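Local atomic coordinates of arginase 1, mitochondrial (Arabidopsis thaliana, PDB entry 6VSU), a protein that hydrolyses L-arginine to urea and L-ornithine in plant mitochondria with a pair of manganese ions, and also converts agmatine to putrescine. Residues Leu161-His166 and Asn276-Leu281; His166-Asp171 and Ser179-Phe184; Ile187-Tyr192 and Lys213-Glu218; Tyr220-Phe225 and Gly267-Arg272. One frame throughout, in Å; residues are numbered along the deposited sequence.

Interaction 1 of 4, residues Leu161-His166 and Asn276-Leu281; sequences LHLDAH and NILHNL. With MN (manganese (II) ion), chain B; MN (manganese (II) ion), chain C; ORN (L-ornithine), chain D.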
# COMPACT_ATOMS: atom_id res chain seq x y z
N LEU E 161 -1.84 -32.29 15.64
CA LEU E 161 -1.02 -31.74 14.53
C LEU E 161 -1.00 -30.20 14.66
O LEU E 161 -2.06 -29.58 14.68
CB LEU E 161 -1.52 -32.23 13.17
CG LEU E 161 -0.82 -31.58 11.98
CD1 LEU E 161 0.62 -31.98 11.95
CD2 LEU E 161 -1.48 -31.95 10.67
N HIS E 162 0.19 -29.69 14.90
CA HIS E 162 0.54 -28.30 15.19
C HIS E 162 1.37 -27.78 14.01
O HIS E 162 2.48 -28.19 13.86
CB HIS E 162 1.22 -28.20 16.56
CG HIS E 162 1.61 -26.82 16.92
ND1 HIS E 162 2.69 -26.57 17.71
CD2 HIS E 162 1.13 -25.62 16.52
CE1 HIS E 162 2.86 -25.27 17.81
NE2 HIS E 162 1.90 -24.65 17.09
N LEU E 163 0.76 -26.99 13.15
CA LEU E 163 1.46 -26.39 11.98
C LEU E 163 1.85 -24.95 12.35
O LEU E 163 0.95 -24.13 12.65
CB LEU E 163 0.51 -26.42 10.76
CG LEU E 163 0.36 -27.79 10.12
CD1 LEU E 163 -0.90 -27.85 9.27
CD2 LEU E 163 1.56 -28.01 9.26
N ASP E 164 3.15 -24.67 12.38
CA ASP E 164 3.62 -23.38 12.90
C ASP E 164 5.09 -23.19 12.58
O ASP E 164 5.84 -24.20 12.57
CB ASP E 164 3.36 -23.42 14.38
CG ASP E 164 3.37 -22.07 15.07
OD1 ASP E 164 4.20 -21.22 14.67
OD2 ASP E 164 2.56 -21.92 16.01
N ALA E 165 5.51 -21.94 12.36
CA ALA E 165 6.95 -21.59 12.29
C ALA E 165 7.65 -21.80 13.67
O ALA E 165 8.87 -21.95 13.70
CB ALA E 165 7.12 -20.17 11.76
N HIS E 166 6.89 -21.77 14.77
CA HIS E 166 7.33 -21.64 16.18
C HIS E 166 6.78 -22.80 16.98
O HIS E 166 5.62 -23.13 16.80
CB HIS E 166 6.78 -20.32 16.79
CG HIS E 166 7.08 -19.11 15.95
ND1 HIS E 166 6.16 -18.59 15.03
CD2 HIS E 166 8.23 -18.40 15.84
CE1 HIS E 166 6.74 -17.61 14.40
NE2 HIS E 166 8.01 -17.46 14.89
N ASN E 276 -1.61 -30.46 0.97
CA ASN E 276 -1.13 -31.84 0.74
C ASN E 276 -1.14 -32.60 2.07
O ASN E 276 -1.58 -33.76 2.08
CB ASN E 276 0.20 -31.93 0.03
CG ASN E 276 0.15 -31.55 -1.44
OD1 ASN E 276 -0.92 -31.35 -2.03
ND2 ASN E 276 1.34 -31.41 -2.03
N ILE E 277 -0.70 -31.97 3.15
CA ILE E 277 -0.69 -32.59 4.51
C ILE E 277 -2.13 -32.83 5.01
O ILE E 277 -2.47 -34.00 5.41
CB ILE E 277 0.12 -31.71 5.44
CG1 ILE E 277 1.58 -31.59 4.96
CG2 ILE E 277 0.02 -32.21 6.87
CD1 ILE E 277 2.37 -30.60 5.73
N LEU E 278 -2.99 -31.81 4.99
CA LEU E 278 -4.39 -31.95 5.50
C LEU E 278 -5.18 -32.96 4.70
O LEU E 278 -5.85 -33.81 5.30
CB LEU E 278 -5.12 -30.61 5.48
CG LEU E 278 -4.46 -29.51 6.30
CD1 LEU E 278 -5.30 -28.21 6.19
CD2 LEU E 278 -4.33 -29.94 7.75
N HIS E 279 -5.17 -32.87 3.39
CA HIS E 279 -5.99 -33.75 2.54
C HIS E 279 -5.58 -35.20 2.79
O HIS E 279 -6.43 -36.07 2.72
CB HIS E 279 -5.86 -33.39 1.05
CG HIS E 279 -6.60 -32.15 0.65
ND1 HIS E 279 -6.41 -31.50 -0.55
CD2 HIS E 279 -7.51 -31.42 1.32
CE1 HIS E 279 -7.20 -30.47 -0.61
NE2 HIS E 279 -7.88 -30.39 0.52
N ASN E 280 -4.28 -35.49 3.01
CA ASN E 280 -3.81 -36.90 3.03
C ASN E 280 -3.79 -37.43 4.45
O ASN E 280 -3.60 -38.62 4.59
CB ASN E 280 -2.46 -37.00 2.32
CG ASN E 280 -2.66 -36.80 0.84
OD1 ASN E 280 -3.39 -37.55 0.23
ND2 ASN E 280 -2.08 -35.76 0.25
N LEU E 281 -3.95 -36.56 5.45
CA LEU E 281 -3.97 -36.98 6.86
C LEU E 281 -5.13 -37.96 7.08
O LEU E 281 -6.24 -37.64 6.72
CB LEU E 281 -4.08 -35.77 7.77
CG LEU E 281 -4.39 -36.03 9.24
CD1 LEU E 281 -3.25 -36.80 9.86
CD2 LEU E 281 -4.58 -34.73 10.00
MN MN B . 3.96 -19.05 14.80
MN MN C . 2.13 -20.18 17.24
N ORN D . 9.97 -14.20 19.46
CA ORN D . 9.04 -15.31 19.75
CB ORN D . 7.97 -15.40 18.67
CG ORN D . 6.73 -16.17 19.07
CD ORN D . 5.69 -16.21 17.96
NE ORN D . 4.68 -17.25 18.09
C ORN D . 9.82 -16.63 19.83
O ORN D . 11.03 -16.58 20.03
OXT ORN D . 9.17 -17.67 19.71
O HOH W 1 4.00 -19.19 16.96
O HOH W 2 2.42 -18.21 18.63
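Leu161 and Leu163 reach from strand 158-163 onto Ile277 and Leu278 of helix 271-280 and Leu281 just past its end. The tightest meeting is methyl against methyl: Leu161 CD2 lies 4.1 Å from Ile277 CG2, and the same methyl reaches Leu281 CD2 at 4.2 Å. Leu161 manages both because its CG stands opposite the backbone N (chi1 174°), which carries the branch out between the two partners. Leu163 divides its methyls more loosely between two helix residues, CD1 against Leu278 CD2 at 4.3 Å and CD2 near Ile277 CD1. Branched aliphatic residues suit a strand-helix interface, since their methyls pack against one another without any polar group to satisfy. The two elements run nearly antiparallel, 162° apart, as strand and covering helix do in the three-layer alpha/beta/alpha fold of arginases; strands 193-201 and 244-249 flank this one in the parallel sheet.

Past Leu163 the strand ends and the character changes. Asp164 bridges the two manganese ions, OD1 on one and OD2 on the other, while His166 ND1 binds the first ion at 2.2 Å. The backbone N of His166 also donates to Asp164 OD1 (2.7 Å), an Asx turn that steadies the bridging carboxylate, and His162 NE2 donates to Asp164 OD2. His140, Asp168, Asp249 and Asp251 complete the two metal sites. On the helix, the side turned from the strand is more open to solvent: exposed Asn280 folds ND2 back onto Asn276 O at 2.8 Å, and partly exposed His279 packs on Arg223 of a neighbouring subunit.

Interaction 2 of 4, residues His166-Asp171 and Ser179-Phe184; sequences HPDIYD and SHASSF. With MN (manganese (II) ion), chain B; MN (manganese (II) ion), chain C; ORN (L-ornithine), chain D.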
# COMPACT_ATOMS: atom_id res chain seq x y z
N HIS E 166 6.89 -21.77 14.77
CA HIS E 166 7.33 -21.64 16.18
C HIS E 166 6.78 -22.80 16.98
O HIS E 166 5.62 -23.13 16.80
CB HIS E 166 6.78 -20.32 16.79
CG HIS E 166 7.08 -19.11 15.95
ND1 HIS E 166 6.16 -18.59 15.03
CD2 HIS E 166 8.23 -18.40 15.84
CE1 HIS E 166 6.74 -17.61 14.40
NE2 HIS E 166 8.01 -17.46 14.89
N PRO E 167 7.53 -23.43 17.91
CA PRO E 167 6.98 -24.53 18.71
C PRO E 167 6.03 -24.11 19.84
O PRO E 167 5.33 -24.92 20.34
CB PRO E 167 8.22 -25.23 19.27
CG PRO E 167 9.31 -24.23 19.14
CD PRO E 167 8.97 -23.27 18.03
N ASP E 168 6.05 -22.83 20.22
CA ASP E 168 5.19 -22.24 21.29
C ASP E 168 5.26 -23.04 22.60
O ASP E 168 4.22 -23.33 23.22
CB ASP E 168 3.78 -22.05 20.73
CG ASP E 168 3.77 -21.03 19.61
OD1 ASP E 168 4.72 -20.24 19.53
OD2 ASP E 168 2.80 -21.02 18.86
N ILE E 169 6.45 -23.35 23.07
CA ILE E 169 6.58 -24.34 24.16
C ILE E 169 7.52 -23.85 25.25
O ILE E 169 7.96 -24.67 26.12
CB ILE E 169 6.97 -25.64 23.48
CG1 ILE E 169 6.45 -26.80 24.31
CG2 ILE E 169 8.46 -25.76 23.20
CD1 ILE E 169 6.63 -28.13 23.62
N TYR E 170 7.81 -22.54 25.25
CA TYR E 170 8.50 -21.88 26.37
C TYR E 170 7.62 -22.10 27.61
O TYR E 170 6.41 -22.13 27.56
CB TYR E 170 8.64 -20.37 26.17
CG TYR E 170 9.50 -19.87 25.05
CD1 TYR E 170 10.85 -19.63 25.25
CD2 TYR E 170 8.97 -19.52 23.82
CE1 TYR E 170 11.66 -19.07 24.27
CE2 TYR E 170 9.77 -18.99 22.82
CZ TYR E 170 11.12 -18.76 23.04
OH TYR E 170 11.94 -18.22 22.07
N ASP E 171 8.29 -22.33 28.72
CA ASP E 171 7.65 -22.50 30.03
C ASP E 171 6.75 -21.28 30.31
O ASP E 171 5.58 -21.46 30.71
CB ASP E 171 8.72 -22.69 31.10
CG ASP E 171 8.07 -22.80 32.46
OD1 ASP E 171 7.15 -23.63 32.59
OD2 ASP E 171 8.42 -21.99 33.30
N SER E 179 1.09 -16.72 27.54
CA SER E 179 1.76 -16.24 26.29
C SER E 179 1.36 -17.12 25.10
O SER E 179 1.31 -18.33 25.25
CB SER E 179 3.28 -16.24 26.41
OG SER E 179 3.86 -15.98 25.15
N HIS E 180 1.20 -16.54 23.93
CA HIS E 180 0.97 -17.32 22.71
C HIS E 180 2.17 -18.22 22.44
O HIS E 180 1.99 -19.13 21.68
CB HIS E 180 0.62 -16.40 21.53
CG HIS E 180 1.71 -15.52 21.00
ND1 HIS E 180 1.64 -15.01 19.72
CD2 HIS E 180 2.84 -15.04 21.53
CE1 HIS E 180 2.69 -14.21 19.52
NE2 HIS E 180 3.44 -14.22 20.60
N ALA E 181 3.35 -17.97 23.02
CA ALA E 181 4.54 -18.80 22.77
C ALA E 181 4.70 -19.90 23.86
O ALA E 181 5.73 -20.59 23.89
CB ALA E 181 5.73 -17.88 22.70
N SER E 182 3.70 -20.06 24.72
CA SER E 182 3.73 -21.09 25.80
C SER E 182 2.52 -22.04 25.73
O SER E 182 2.39 -22.90 26.60
CB SER E 182 3.80 -20.38 27.13
OG SER E 182 5.07 -19.78 27.31
N SER E 183 1.63 -21.91 24.75
CA SER E 183 0.33 -22.61 24.88
C SER E 183 0.52 -24.13 24.76
O SER E 183 -0.26 -24.89 25.43
CB SER E 183 -0.70 -22.08 23.97
OG SER E 183 -0.13 -21.91 22.74
N PHE E 184 1.56 -24.59 24.06
CA PHE E 184 1.80 -26.05 23.86
C PHE E 184 2.54 -26.62 25.08
O PHE E 184 2.39 -27.78 25.35
CB PHE E 184 2.43 -26.30 22.49
CG PHE E 184 1.39 -26.15 21.42
CD1 PHE E 184 1.07 -24.91 20.94
CD2 PHE E 184 0.65 -27.25 21.00
CE1 PHE E 184 0.04 -24.75 20.03
CE2 PHE E 184 -0.39 -27.10 20.10
CZ PHE E 184 -0.69 -25.85 19.62
MN MN B . 3.96 -19.05 14.80
MN MN C . 2.13 -20.18 17.24
N ORN D . 9.97 -14.20 19.46
CA ORN D . 9.04 -15.31 19.75
CB ORN D . 7.97 -15.40 18.67
CG ORN D . 6.73 -16.17 19.07
CD ORN D . 5.69 -16.21 17.96
NE ORN D . 4.68 -17.25 18.09
C ORN D . 9.82 -16.63 19.83
O ORN D . 11.03 -16.58 20.03
OXT ORN D . 9.17 -17.67 19.71
O HOH W 1 4.00 -19.19 16.96
O HOH W 2 2.42 -18.21 18.63
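Asp168 and Ala181 bring the two loops within 3.8 Å at their CA atoms, and the backbone N of Phe184 donates to Asp168 O at 3.1 Å, tying the metal-binding loop to the start of helix 183-189. Asp168 takes positive backbone angles (phi 51°), which turn its carbonyl to this helix while its carboxylate faces the metals. Asp168 OD2 binds one manganese ion at 1.9 Å; OD1 accepts from the water that bridges both ions and receives a weak bond from ornithine NE. A short carboxylate suits this place, as its two oxygens serve metal and water at once.

Ser182 OG donates to Tyr170 O (2.7 Å), approaching from above the carbonyl plane. The Tyr170 ring lies against Ala181, CD2 to CB 3.8 Å; its CG stands opposite its own carbonyl carbon (chi1 -66°), which carries the ring past the Ala181 methyl to the ornithine carboxylate, where OH donates to ornithine O at 2.8 Å. A leucine in its place would probably leave that carboxylate oxygen without its phenolic donor and the Ala181 methyl less well covered. Phe184 lays CD1 beside Asp168 CB at 3.9 Å, an apolar backing for the metal-binding loop.

His180 sets one ring face over ornithine NE, its two nitrogens held by Glu292 and Ser56, so the ring cannot easily turn. Segment 166-171, tied to 179-184, thus meets both ends of the product: Tyr170 at the carboxylate and Asp168, weakly, at the side-chain amine, where the scissile guanidinium of arginine would probably sit beside the metals.

Interaction 3 of 4, residues Ile187-Tyr192 and Lys213-Glu218; sequences IMEGGY and KRFGVE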
# COMPACT_ATOMS: atom_id res chain seq x y z
N ILE E 187 -0.42 -27.20 27.27
CA ILE E 187 -1.16 -28.40 26.80
C ILE E 187 -0.40 -29.68 27.21
O ILE E 187 -1.05 -30.65 27.65
CB ILE E 187 -1.41 -28.30 25.28
CG1 ILE E 187 -2.52 -27.30 24.91
CG2 ILE E 187 -1.71 -29.66 24.69
CD1 ILE E 187 -2.55 -27.00 23.41
N MET E 188 0.93 -29.71 27.05
CA MET E 188 1.68 -30.95 27.35
C MET E 188 1.70 -31.14 28.87
O MET E 188 1.57 -32.29 29.30
CB MET E 188 3.07 -30.96 26.73
CG MET E 188 3.12 -31.01 25.19
SD MET E 188 2.00 -32.22 24.37
CE MET E 188 2.97 -33.68 24.70
N GLU E 189 1.75 -30.08 29.70
CA GLU E 189 1.70 -30.22 31.19
C GLU E 189 0.35 -30.81 31.66
O GLU E 189 0.31 -31.47 32.69
CB GLU E 189 1.83 -28.88 31.90
CG GLU E 189 3.22 -28.34 31.88
CD GLU E 189 3.32 -26.82 32.07
OE1 GLU E 189 2.29 -26.16 32.29
OE2 GLU E 189 4.46 -26.32 32.05
N GLY E 190 -0.73 -30.61 30.92
CA GLY E 190 -2.06 -31.04 31.37
C GLY E 190 -2.43 -32.48 30.97
O GLY E 190 -3.53 -32.91 31.37
N GLY E 191 -1.60 -33.19 30.19
CA GLY E 191 -1.94 -34.57 29.78
C GLY E 191 -3.04 -34.64 28.69
O GLY E 191 -3.70 -35.73 28.54
N TYR E 192 -3.28 -33.54 27.96
CA TYR E 192 -4.41 -33.48 26.98
C TYR E 192 -3.98 -34.16 25.68
O TYR E 192 -4.83 -34.59 24.90
CB TYR E 192 -4.90 -32.06 26.75
CG TYR E 192 -5.26 -31.34 28.03
CD1 TYR E 192 -6.24 -31.80 28.86
CD2 TYR E 192 -4.63 -30.16 28.38
CE1 TYR E 192 -6.54 -31.16 30.06
CE2 TYR E 192 -4.90 -29.52 29.59
CZ TYR E 192 -5.85 -30.02 30.43
OH TYR E 192 -6.10 -29.35 31.59
N LYS E 213 12.02 -32.24 24.19
CA LYS E 213 12.55 -33.48 24.78
C LYS E 213 11.80 -33.77 26.07
O LYS E 213 11.34 -34.87 26.21
CB LYS E 213 14.05 -33.35 25.05
CG LYS E 213 14.87 -33.07 23.81
CD LYS E 213 16.27 -33.52 24.06
CE LYS E 213 17.17 -33.33 22.86
NZ LYS E 213 18.56 -33.73 23.23
N ARG E 214 11.56 -32.75 26.89
CA ARG E 214 10.90 -32.91 28.20
C ARG E 214 9.50 -33.50 27.99
O ARG E 214 9.06 -34.31 28.85
CB ARG E 214 10.81 -31.57 28.94
CG ARG E 214 9.98 -31.59 30.21
CD ARG E 214 10.11 -30.30 30.98
NE ARG E 214 9.11 -30.18 32.02
CZ ARG E 214 8.46 -29.06 32.32
NH1 ARG E 214 8.69 -27.94 31.64
NH2 ARG E 214 7.57 -29.09 33.29
N PHE E 215 8.83 -33.15 26.91
CA PHE E 215 7.43 -33.59 26.71
C PHE E 215 7.33 -34.68 25.64
O PHE E 215 6.21 -35.11 25.37
CB PHE E 215 6.51 -32.41 26.37
CG PHE E 215 6.39 -31.41 27.47
CD1 PHE E 215 5.89 -31.77 28.71
CD2 PHE E 215 6.80 -30.11 27.26
CE1 PHE E 215 5.78 -30.84 29.73
CE2 PHE E 215 6.69 -29.17 28.28
CZ PHE E 215 6.19 -29.54 29.51
N GLY E 216 8.44 -35.04 25.00
CA GLY E 216 8.41 -36.03 23.91
C GLY E 216 7.65 -35.53 22.70
O GLY E 216 6.84 -36.30 22.11
N VAL E 217 7.85 -34.27 22.36
CA VAL E 217 7.20 -33.62 21.18
C VAL E 217 7.94 -34.13 19.93
O VAL E 217 9.17 -34.30 20.01
CB VAL E 217 7.27 -32.09 21.31
CG1 VAL E 217 6.70 -31.35 20.12
CG2 VAL E 217 6.56 -31.64 22.54
N GLU E 218 7.24 -34.37 18.84
CA GLU E 218 7.86 -34.69 17.53
C GLU E 218 7.95 -33.41 16.70
O GLU E 218 6.90 -32.93 16.26
CB GLU E 218 7.02 -35.76 16.86
CG GLU E 218 7.02 -37.04 17.67
CD GLU E 218 5.92 -37.99 17.25
OE1 GLU E 218 5.92 -38.32 16.00
OE2 GLU E 218 5.01 -38.31 18.12
O HOH W 3 6.96 -25.98 31.01
O HOH W 4 6.01 -26.99 34.20
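Met188 and Phe215 make the apolar heart of this surface contact, at the C-terminal ends of helices 183-189 and 206-215. Met188 CB sits over one face of the Phe215 ring, 3.7 Å from its centroid and 24° off the normal, a CH-pi contact in which the nearest ring atom is CG at 3.4 Å. The rest of the methionine bends at chi2 and chi3 and runs past the phenylalanine in the opposite direction, bringing CE to Phe215 O. A flexible thioether chain suits this role, as it can fold round a rigid ring. Val217 CG2 adds a looser touch on Met188 CG, and Glu189 CG lies near Phe215 CZ at 4.0 Å.

Phe215 CZ lies over the Arg214 guanidinium, while Arg214 CG approaches the phenylalanine ring itself, so Met188 CB and Arg214 CG lie on opposite faces of the ring.

The oppositely charged groups meet through water. Glu189 OE2 and Arg214 NH2 stand 4.3 Å apart, beyond a salt bridge, and two waters span the gap: each donates to Glu189 OE2, one accepting from Arg214 NH1 and the other from Arg214 NH2. Glu189 also pairs with Arg186, and Arg214 NH1 with Gln211.

Each helix closes in a Schellman motif, where Gly191 and Gly216 take the positive phi that glycine tolerates. From there the chain enters strands 193-201 and 218-221, the alternation of helix and parallel strand that builds the alpha/beta arginase fold.

Interaction 4 of 4, residues Tyr220-Phe225 and Gly267-Arg272; sequences YEMRTF and GGLSFR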
# COMPACT_ATOMS: atom_id res chain seq x y z
N TYR E 220 9.21 -31.28 13.53
CA TYR E 220 9.70 -31.33 12.13
C TYR E 220 10.12 -29.90 11.78
O TYR E 220 9.27 -29.04 11.76
CB TYR E 220 8.67 -31.96 11.20
CG TYR E 220 8.41 -33.39 11.53
CD1 TYR E 220 9.22 -34.37 11.01
CD2 TYR E 220 7.48 -33.78 12.48
CE1 TYR E 220 9.10 -35.70 11.38
CE2 TYR E 220 7.31 -35.11 12.82
CZ TYR E 220 8.11 -36.07 12.26
OH TYR E 220 8.01 -37.40 12.59
N GLU E 221 11.39 -29.68 11.54
CA GLU E 221 11.97 -28.39 11.12
C GLU E 221 12.08 -28.31 9.59
O GLU E 221 12.31 -29.32 8.95
CB GLU E 221 13.33 -28.23 11.76
CG GLU E 221 13.25 -28.18 13.28
CD GLU E 221 14.60 -27.97 13.93
OE1 GLU E 221 15.30 -27.00 13.61
OE2 GLU E 221 15.00 -28.81 14.71
N MET E 222 11.84 -27.12 9.03
CA MET E 222 11.86 -26.91 7.57
C MET E 222 13.23 -27.24 6.97
O MET E 222 13.27 -27.64 5.82
CB MET E 222 11.44 -25.47 7.20
CG MET E 222 10.00 -25.21 7.44
SD MET E 222 8.90 -26.22 6.46
CE MET E 222 9.54 -25.93 4.82
N ARG E 223 14.32 -27.12 7.72
CA ARG E 223 15.63 -27.55 7.22
C ARG E 223 15.68 -29.04 6.85
O ARG E 223 16.67 -29.39 6.25
CB ARG E 223 16.72 -27.20 8.24
CG ARG E 223 16.56 -27.82 9.61
CD ARG E 223 17.54 -27.19 10.59
NE ARG E 223 17.34 -27.74 11.92
CZ ARG E 223 17.87 -28.90 12.36
NH1 ARG E 223 18.64 -29.62 11.56
NH2 ARG E 223 17.58 -29.40 13.56
N THR E 224 14.74 -29.92 7.26
CA THR E 224 14.73 -31.34 6.88
C THR E 224 13.44 -31.65 6.11
O THR E 224 13.13 -32.84 5.89
CB THR E 224 14.92 -32.27 8.09
OG1 THR E 224 13.77 -32.19 8.97
CG2 THR E 224 16.22 -31.96 8.80
N PHE E 225 12.75 -30.63 5.63
CA PHE E 225 11.47 -30.83 4.91
C PHE E 225 11.65 -31.60 3.59
O PHE E 225 10.80 -32.47 3.38
CB PHE E 225 10.74 -29.50 4.72
CG PHE E 225 9.35 -29.67 4.15
CD1 PHE E 225 8.36 -30.28 4.86
CD2 PHE E 225 9.08 -29.24 2.87
CE1 PHE E 225 7.08 -30.41 4.33
CE2 PHE E 225 7.82 -29.38 2.33
CZ PHE E 225 6.82 -29.99 3.05
N GLY E 267 11.03 -18.92 4.67
CA GLY E 267 11.44 -20.30 4.43
C GLY E 267 10.37 -21.29 4.87
O GLY E 267 10.73 -22.28 5.49
N GLY E 268 9.10 -20.97 4.64
CA GLY E 268 7.97 -21.74 5.14
C GLY E 268 7.31 -22.59 4.07
O GLY E 268 7.88 -22.76 2.98
N LEU E 269 6.18 -23.15 4.42
CA LEU E 269 5.41 -24.06 3.56
C LEU E 269 4.66 -23.23 2.51
O LEU E 269 4.23 -22.11 2.79
CB LEU E 269 4.45 -24.89 4.45
CG LEU E 269 5.09 -25.86 5.45
CD1 LEU E 269 4.10 -26.27 6.53
CD2 LEU E 269 5.59 -27.11 4.78
N SER E 270 4.39 -23.82 1.36
CA SER E 270 3.44 -23.23 0.39
C SER E 270 2.04 -23.59 0.84
O SER E 270 1.88 -24.43 1.73
CB SER E 270 3.73 -23.71 -1.06
OG SER E 270 3.26 -25.03 -1.21
N PHE E 271 1.04 -22.93 0.30
CA PHE E 271 -0.36 -23.21 0.66
C PHE E 271 -0.63 -24.62 0.20
O PHE E 271 -1.38 -25.32 0.89
CB PHE E 271 -1.34 -22.23 0.01
CG PHE E 271 -2.69 -22.30 0.64
CD1 PHE E 271 -2.99 -21.61 1.80
CD2 PHE E 271 -3.66 -23.12 0.12
CE1 PHE E 271 -4.22 -21.75 2.43
CE2 PHE E 271 -4.88 -23.30 0.77
CZ PHE E 271 -5.17 -22.60 1.91
N ARG E 272 -0.21 -24.94 -1.00
CA ARG E 272 -0.40 -26.30 -1.57
C ARG E 272 0.29 -27.34 -0.66
O ARG E 272 -0.29 -28.43 -0.53
CB ARG E 272 0.05 -26.38 -3.01
CG ARG E 272 -0.29 -27.70 -3.68
CD ARG E 272 -1.72 -28.24 -3.51
NE ARG E 272 -2.67 -27.19 -3.82
CZ ARG E 272 -3.98 -27.22 -3.71
NH1 ARG E 272 -4.60 -28.28 -3.20
NH2 ARG E 272 -4.69 -26.16 -4.08
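Phe225 swings its ring away from its backbone N (chi1 -173°), whereas Met222 sets CG opposite its carbonyl carbon (chi1 -70°) and then bends twice, and ring and thioether together make a seat for Leu269. Leu269 CD2 presses over one face of the Phe225 ring, 3.9 Å from the centroid and 25° off the normal, a CH-pi contact in which the methyl is nearest to CZ and CE1, both at 3.6 Å. The same methyl lies 3.8 Å from Met222 SD, so one leucine branch fills the corner between sulfur and ring. Met222 CG also rests against Gly267 O at 3.6 Å. With alanine in place of Met222, the sulfur side of Leu269 would probably be left with a gap and the carbonyl of Gly267 with less cover. That carbonyl also accepts a bond from Arg272 of a neighbouring subunit, which packs on Met222 as well. Gly267 holds a positive phi, a backbone shape that glycine tolerates best.

Within segment 220-225 Arg223 grips Glu221 side-on, NE to OE1 at 2.8 Å and NH2 to OE2, and Glu221 also pairs with Arg209. The contact joins the end of edge strand 218-221 to the loop leading into helix 271-280, at a subunit interface of the arginase hexamer.

In the fold
Along the chain, interaction 1 brackets the other three: 2, 3 and 4 follow one another within its span, interaction 2 starting at the shared His166. Interaction 2 also shares both manganese ions and ornithine with interaction 1, their centres about 17 Å apart, and it shares helix 183-189 with interaction 3, centres about 11 Å apart, where Ile169 packs on Val217 and Phe215. Interaction 4 meets interaction 1 through helix 271-280, with centres about 10 Å apart and Leu163 touching Leu269. Interactions 3 and 4, centres about 23 Å apart, are joined by helix 206-215 and strand 218-221. All lie on the parallel sheet, its helices and the loops that join them, linking the metal site to the surface and to neighbouring subunits.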